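Local coordinates for protein CPI (Ascaris lumbricoides, PDB 4IT7) that probably inhibits papain-like cysteine proteases as a roundworm member of the cystatin family, at residues A21-A26 with Q40-V45; I94-K97 with F102-I105. All blocks are in the same frame, centred on the assembly; numbering follows the deposited sequence.

Contact 1. Residues A21-A26 with Q40-V45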
ATOM      1  N   ALA A  21      -2.373   0.550   9.089  1.00 43.33           N
ATOM      2  CA  ALA A  21      -1.026   1.155   9.251  1.00 40.59           C
ATOM      3  C   ALA A  21      -0.107   0.678   8.160  1.00 42.34           C
ATOM      4  O   ALA A  21       0.513   1.492   7.468  1.00 43.20           O
ATOM      5  CB  ALA A  21      -0.434   0.785  10.607  1.00 44.78           C
ATOM      6  N   LEU A  22      -0.043  -0.638   7.969  1.00 31.96           N
ATOM      7  CA  LEU A  22       0.809  -1.154   6.921  1.00 35.99           C
ATOM      8  C   LEU A  22       0.429  -0.668   5.501  1.00 37.15           C
ATOM      9  O   LEU A  22       1.336  -0.329   4.712  1.00 31.30           O
ATOM     10  CB  LEU A  22       0.873  -2.683   6.933  1.00 37.92           C
ATOM     11  CG  LEU A  22       1.585  -3.477   8.033  1.00 38.10           C
ATOM     12  CD1 LEU A  22       1.592  -4.940   7.628  1.00 34.71           C
ATOM     13  CD2 LEU A  22       2.972  -2.984   8.448  1.00 34.62           C
ATOM     14  N   ALA A  23      -0.881  -0.647   5.173  1.00 37.16           N
ATOM     15  CA  ALA A  23      -1.354  -0.137   3.849  1.00 34.36           C
ATOM     16  C   ALA A  23      -0.881   1.330   3.674  1.00 30.59           C
ATOM     17  O   ALA A  23      -0.415   1.703   2.626  1.00 35.09           O
ATOM     18  CB  ALA A  23      -2.873  -0.257   3.708  1.00 33.33           C
ATOM     19  N   GLY A  24      -0.962   2.109   4.744  1.00 29.89           N
ATOM     20  CA  GLY A  24      -0.594   3.497   4.732  1.00 32.53           C
ATOM     21  C   GLY A  24       0.854   3.626   4.343  1.00 34.08           C
ATOM     22  O   GLY A  24       1.213   4.480   3.551  1.00 36.30           O
ATOM     23  N   LYS A  25       1.678   2.752   4.899  1.00 33.08           N
ATOM     24  CA  LYS A  25       3.102   2.816   4.662  1.00 32.96           C
ATOM     25  C   LYS A  25       3.374   2.342   3.264  1.00 32.69           C
ATOM     26  O   LYS A  25       4.287   2.885   2.601  1.00 30.28           O
ATOM     27  CB  LYS A  25       3.913   2.011   5.690  1.00 34.26           C
ATOM     28  CG  LYS A  25       4.074   2.678   7.056  1.00 41.70           C
ATOM     29  CD  LYS A  25       4.985   1.878   8.025  1.00 45.39           C
ATOM     30  CE  LYS A  25       4.220   0.759   8.728  1.00 51.36           C
ATOM     31  NZ  LYS A  25       5.013  -0.091   9.706  1.00 46.28           N
ATOM     32  N   ALA A  26       2.609   1.353   2.789  1.00 26.94           N
ATOM     33  CA  ALA A  26       2.840   0.843   1.436  1.00 31.36           C
ATOM     34  C   ALA A  26       2.462   1.942   0.394  1.00 32.85           C
ATOM     35  O   ALA A  26       3.131   2.084  -0.645  1.00 32.50           O
ATOM     36  CB  ALA A  26       2.048  -0.431   1.187  1.00 34.04           C
ATOM     37  N   GLN A  40      -1.015   9.355  -5.269  1.00 39.12           N
ATOM     38  CA  GLN A  40      -2.096   8.388  -5.333  1.00 37.08           C
ATOM     39  C   GLN A  40      -2.650   8.235  -3.913  1.00 39.79           C
ATOM     40  O   GLN A  40      -1.979   8.545  -2.931  1.00 31.48           O
ATOM     41  CB  GLN A  40      -1.604   7.036  -5.867  1.00 40.23           C
ATOM     42  CG  GLN A  40      -0.864   7.050  -7.207  1.00 37.80           C
ATOM     43  CD  GLN A  40      -1.668   7.755  -8.286  1.00 47.06           C
ATOM     44  OE1 GLN A  40      -2.664   7.222  -8.794  1.00 42.97           O
ATOM     45  NE2 GLN A  40      -1.247   8.980  -8.629  1.00 46.75           N
ATOM     46  N   THR A  41      -3.894   7.767  -3.807  1.00 36.64           N
ATOM     47  CA  THR A  41      -4.483   7.569  -2.523  1.00 34.42           C
ATOM     48  C   THR A  41      -5.093   6.187  -2.532  1.00 34.34           C
ATOM     49  O   THR A  41      -5.311   5.600  -3.613  1.00 38.25           O
ATOM     50  CB  THR A  41      -5.510   8.656  -2.167  1.00 36.08           C
ATOM     51  OG1 THR A  41      -5.884   8.498  -0.800  1.00 41.19           O
ATOM     52  CG2 THR A  41      -6.781   8.565  -3.013  1.00 32.90           C
ATOM     53  N   ILE A  42      -5.297   5.644  -1.341  1.00 30.89           N
ATOM     54  CA  ILE A  42      -5.902   4.324  -1.226  1.00 35.64           C
ATOM     55  C   ILE A  42      -7.408   4.557  -1.303  1.00 34.34           C
ATOM     56  O   ILE A  42      -7.967   5.346  -0.559  1.00 34.22           O
ATOM     57  CB  ILE A  42      -5.528   3.595   0.086  1.00 35.96           C
ATOM     58  CG1 ILE A  42      -4.054   3.149   0.121  1.00 34.35           C
ATOM     59  CG2 ILE A  42      -6.359   2.328   0.290  1.00 30.65           C
ATOM     60  CD1 ILE A  42      -3.550   3.175   1.574  1.00 35.07           C
ATOM     61  N   VAL A  43      -8.050   3.874  -2.231  1.00 42.68           N
ATOM     62  CA  VAL A  43      -9.510   3.745  -2.193  1.00 43.02           C
ATOM     63  C   VAL A  43      -9.921   2.690  -1.151  1.00 46.68           C
ATOM     64  O   VAL A  43     -10.650   2.975  -0.176  1.00 44.04           O
ATOM     65  CB  VAL A  43     -10.019   3.413  -3.611  1.00 41.82           C
ATOM     66  CG1 VAL A  43     -11.536   3.192  -3.616  1.00 41.55           C
ATOM     67  CG2 VAL A  43      -9.639   4.570  -4.523  1.00 37.74           C
ATOM     68  N   LYS A  44      -9.396   1.476  -1.320  1.00 47.58           N
ATOM     69  CA  LYS A  44      -9.611   0.463  -0.304  1.00 49.20           C
ATOM     70  C   LYS A  44      -8.526  -0.615  -0.278  1.00 45.56           C
ATOM     71  O   LYS A  44      -7.885  -0.956  -1.307  1.00 39.41           O
ATOM     72  CB  LYS A  44     -10.988  -0.200  -0.485  1.00 52.13           C
ATOM     73  CG  LYS A  44     -11.132  -1.041  -1.757  1.00 57.16           C
ATOM     74  CD  LYS A  44     -12.353  -1.950  -1.679  1.00 64.73           C
ATOM     75  CE  LYS A  44     -13.514  -1.241  -0.983  1.00 63.71           C
ATOM     76  NZ  LYS A  44     -14.813  -1.883  -1.311  1.00 65.50           N
ATOM     77  N   VAL A  45      -8.386  -1.201   0.901  1.00 41.48           N
ATOM     78  CA  VAL A  45      -7.602  -2.385   0.996  1.00 45.82           C
ATOM     79  C   VAL A  45      -8.486  -3.532   0.491  1.00 40.80           C
ATOM     80  O   VAL A  45      -9.376  -3.941   1.178  1.00 37.42           O
ATOM     81  CB  VAL A  45      -7.061  -2.620   2.433  1.00 42.14           C
ATOM     82  CG1 VAL A  45      -6.033  -3.721   2.402  1.00 37.85           C
ATOM     83  CG2 VAL A  45      -6.444  -1.347   3.030  1.00 38.48           C
TER
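Ile-42 and Val-45, three positions apart on one strand, both turn their side chains onto the same helix residue, Ala-23, although in a regular strand they would point to opposite faces. A classic beta bulge between them makes this possible: Val-43 and Lys-44 both face Leu-63 of the neighbouring strand. The chain turns a corner at Val-43, where the backbone is nearly helical (psi -57°), and Val-45 is brought round to the helix side.

The contact is small and apolar. CG2 of Val-45 meets CB of Ala-23 at 3.8 Å. CD1 of Ile-42 comes to 4.1 Å from the same Ala-23 CB, and the two methyls share it, reaching it from directions roughly at right angles. Ile-42 CD1 also extends past this methyl onto the helix backbone, lying 3.6 Å from Ala-23 O and 4.2 Å from Gly-24 N. Its CG1 branch stands anti to the carbonyl carbon (chi1 -70°), and beyond it the chain stops short of fully extended (chi2 149°), which carries the terminal methyl over the peptide between Ala-23 and Gly-24.

Other residues complete the packing: Ile-42 touches Leu-27 one turn further along the helix, Val-45 touches Val-14 and Gln-20, and Ala-23 rests on Leu-62 of strand 56-70. The CA atoms of Ala-23 and Val-45 are 7.2 Å apart, the helix contributing a single methyl between them. Helix 17-33 and the bent strand 38-51 meet here as in the cystatin fold, where a long antiparallel sheet curls around a single helix.

Contact 2. Residues I94-K97 with F102-I105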
ATOM      1  N   ILE A  94       4.903  -6.910   2.636  1.00 38.56           N
ATOM      2  CA  ILE A  94       5.650  -6.366   3.714  1.00 39.69           C
ATOM      3  C   ILE A  94       6.205  -7.459   4.629  1.00 47.66           C
ATOM      4  O   ILE A  94       5.475  -8.361   5.081  1.00 44.92           O
ATOM      5  CB  ILE A  94       4.949  -5.227   4.452  1.00 37.32           C
ATOM      6  CG1 ILE A  94       5.095  -5.462   5.915  1.00 39.86           C
ATOM      7  CG2 ILE A  94       3.519  -4.963   3.956  1.00 42.89           C
ATOM      8  CD1 ILE A  94       5.573  -4.211   6.610  1.00 37.06           C
ATOM      9  N   TRP A  95       7.522  -7.379   4.845  1.00 43.00           N
ATOM     10  CA  TRP A  95       8.286  -8.411   5.514  1.00 42.91           C
ATOM     11  C   TRP A  95       8.907  -7.869   6.763  1.00 40.26           C
ATOM     12  O   TRP A  95       9.689  -6.906   6.712  1.00 34.66           O
ATOM     13  CB  TRP A  95       9.347  -8.960   4.570  1.00 46.83           C
ATOM     14  CG  TRP A  95       9.998 -10.196   5.099  1.00 49.93           C
ATOM     15  CD1 TRP A  95       9.499 -11.068   6.063  1.00 52.21           C
ATOM     16  CD2 TRP A  95      11.281 -10.763   4.694  1.00 53.70           C
ATOM     17  NE1 TRP A  95      10.359 -12.101   6.268  1.00 50.57           N
ATOM     18  CE2 TRP A  95      11.463 -11.969   5.490  1.00 53.63           C
ATOM     19  CE3 TRP A  95      12.283 -10.394   3.780  1.00 61.71           C
ATOM     20  CZ2 TRP A  95      12.602 -12.773   5.363  1.00 59.58           C
ATOM     21  CZ3 TRP A  95      13.417 -11.216   3.659  1.00 58.59           C
ATOM     22  CH2 TRP A  95      13.569 -12.375   4.426  1.00 57.46           C
ATOM     23  N   GLU A  96       8.529  -8.459   7.896  1.00 36.42           N
ATOM     24  CA  GLU A  96       9.036  -8.023   9.195  1.00 39.23           C
ATOM     25  C   GLU A  96       9.834  -9.058   9.967  1.00 34.98           C
ATOM     26  O   GLU A  96       9.405 -10.204  10.149  1.00 33.20           O
ATOM     27  CB  GLU A  96       7.939  -7.491  10.087  1.00 35.60           C
ATOM     28  CG  GLU A  96       6.869  -6.735   9.386  1.00 39.42           C
ATOM     29  CD  GLU A  96       5.618  -6.701  10.221  1.00 37.37           C
ATOM     30  OE1 GLU A  96       5.653  -6.054  11.258  1.00 39.20           O
ATOM     31  OE2 GLU A  96       4.609  -7.334   9.853  1.00 43.94           O
ATOM     32  N   LYS A  97      11.002  -8.623  10.435  1.00 36.58           N
ATOM     33  CA  LYS A  97      11.876  -9.455  11.261  1.00 36.23           C
ATOM     34  C   LYS A  97      12.316  -8.649  12.445  1.00 37.79           C
ATOM     35  O   LYS A  97      13.392  -8.030  12.396  1.00 42.40           O
ATOM     36  CB  LYS A  97      13.082  -9.916  10.440  1.00 38.46           C
ATOM     37  CG  LYS A  97      12.696 -10.929   9.399  1.00 40.03           C
ATOM     38  CD  LYS A  97      13.907 -11.436   8.652  1.00 41.93           C
ATOM     39  CE  LYS A  97      14.467 -10.346   7.764  1.00 43.92           C
ATOM     40  NZ  LYS A  97      15.427 -10.931   6.778  1.00 54.42           N
ATOM     41  N   PHE A 102      13.905  -5.207  11.454  1.00 36.52           N
ATOM     42  CA  PHE A 102      13.840  -5.126  10.010  1.00 37.83           C
ATOM     43  C   PHE A 102      12.368  -5.062   9.504  1.00 40.89           C
ATOM     44  O   PHE A 102      11.488  -5.892   9.878  1.00 37.21           O
ATOM     45  CB  PHE A 102      14.639  -6.329   9.498  1.00 38.82           C
ATOM     46  CG  PHE A 102      14.484  -6.655   8.026  1.00 40.98           C
ATOM     47  CD1 PHE A 102      15.572  -6.520   7.162  1.00 40.68           C
ATOM     48  CD2 PHE A 102      13.270  -7.175   7.509  1.00 38.76           C
ATOM     49  CE1 PHE A 102      15.476  -6.859   5.804  1.00 41.23           C
ATOM     50  CE2 PHE A 102      13.168  -7.490   6.172  1.00 40.02           C
ATOM     51  CZ  PHE A 102      14.280  -7.354   5.314  1.00 41.28           C
ATOM     52  N   GLU A 103      12.064  -4.043   8.706  1.00 35.73           N
ATOM     53  CA  GLU A 103      10.764  -4.007   8.041  1.00 37.44           C
ATOM     54  C   GLU A 103      10.998  -3.579   6.632  1.00 38.98           C
ATOM     55  O   GLU A 103      11.377  -2.442   6.400  1.00 43.99           O
ATOM     56  CB  GLU A 103       9.785  -3.091   8.746  1.00 34.40           C
ATOM     57  CG  GLU A 103       8.529  -2.800   7.955  1.00 37.73           C
ATOM     58  CD  GLU A 103       7.616  -1.815   8.665  1.00 42.02           C
ATOM     59  OE1 GLU A 103       7.421  -0.693   8.174  1.00 49.47           O
ATOM     60  OE2 GLU A 103       7.109  -2.144   9.751  1.00 49.41           O
ATOM     61  N   GLU A 104      10.791  -4.501   5.703  1.00 36.51           N
ATOM     62  CA  GLU A 104      10.984  -4.266   4.299  1.00 37.79           C
ATOM     63  C   GLU A 104       9.638  -4.305   3.520  1.00 40.94           C
ATOM     64  O   GLU A 104       8.934  -5.339   3.494  1.00 34.36           O
ATOM     65  CB  GLU A 104      11.946  -5.305   3.751  1.00 40.78           C
ATOM     66  CG  GLU A 104      11.936  -5.460   2.234  1.00 51.68           C
ATOM     67  CD  GLU A 104      12.907  -6.527   1.721  1.00 56.57           C
ATOM     68  OE1 GLU A 104      14.128  -6.264   1.740  1.00 56.80           O
ATOM     69  OE2 GLU A 104      12.471  -7.630   1.291  1.00 56.93           O
ATOM     70  N   ILE A 105       9.286  -3.170   2.900  1.00 37.14           N
ATOM     71  CA  ILE A 105       8.067  -3.069   2.059  1.00 40.80           C
ATOM     72  C   ILE A 105       8.426  -3.163   0.561  1.00 39.36           C
ATOM     73  O   ILE A 105       9.139  -2.315   0.054  1.00 40.35           O
ATOM     74  CB  ILE A 105       7.296  -1.771   2.371  1.00 33.53           C
ATOM     75  CG1 ILE A 105       6.759  -1.836   3.779  1.00 33.01           C
ATOM     76  CG2 ILE A 105       6.117  -1.585   1.414  1.00 36.36           C
ATOM     77  CD1 ILE A 105       6.321  -0.498   4.320  1.00 32.10           C
TER
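CB of Phe-102 meets Lys-97 across the hairpin, 3.6 Å from Lys-97 O and near Lys-97 CB. With CG anti to the backbone N (chi1 167°), the ring is laid back over the facing strand: CG comes beneath Lys-97 CE, and CD2 makes the closest approach to Lys-97 CE, at 3.4 Å. CE2 touches both Lys-97 CE and Trp-95 O, the latter at 3.6 Å, and CZ ends 3.9 Å from Trp-95 CE3. Phe-102 thus presents its ring edge to the face of the Trp-95 six-membered ring, a T-shaped pair with planes at 78°.

Lys-97 runs alongside Phe-102 and bends at chi3 (-70°), placing CE over the ring face as a CH-pi contact. Its NZ follows as a cation-pi partner, 4.1 Å from the centroid of the Phe-102 ring.

These residues close an antiparallel beta hairpin, paired by backbone bonds between Lys-97 and Phe-102 and between Trp-95 and Glu-104. The turn joining the strands corresponds to the second hairpin loop of cystatins, and so probably enters the protease cleft. Trp-95 NE1 bonds to Ala-54 O, in the QVVAG segment of the first such loop, while Glu-104 OE2 lies at the edge of the indole, near its plane.

On the other face, Ile-94 CD1 packs 3.5 Å from Glu-103 CG and also touches Ile-105 CG1. Glu-96 OE1 and Glu-103 OE2 stand 4.4 Å apart, a like-charge approach probably eased by salt bridges from Lys-18 to Glu-96 and from Lys-25 to Glu-103.

How the contacts relate
Helix 17-33 connects the two contacts, whose centres are about 16 Å apart. Ala-23 serves contact 1, whereas Leu-22, Lys-25 and Ala-26 turn to the hairpin of contact 2. Leu-22 CD2 reaches Ile-94 CD1 at 3.4 Å, and Lys-25 CB lies 3.7 Å from Ile-105 CD1. A salt bridge from Lys-25 NZ to Glu-103 OE1 (2.9 Å) adds a polar link. Both contacts reach the same sheet: contact 1 packs one of its strands on the helix, and contact 2 pairs its last two strands. Contact 2 leads into the hairpin loop expected to meet the protease; contact 1 lies in the helix-sheet packing, nearer the chain centre.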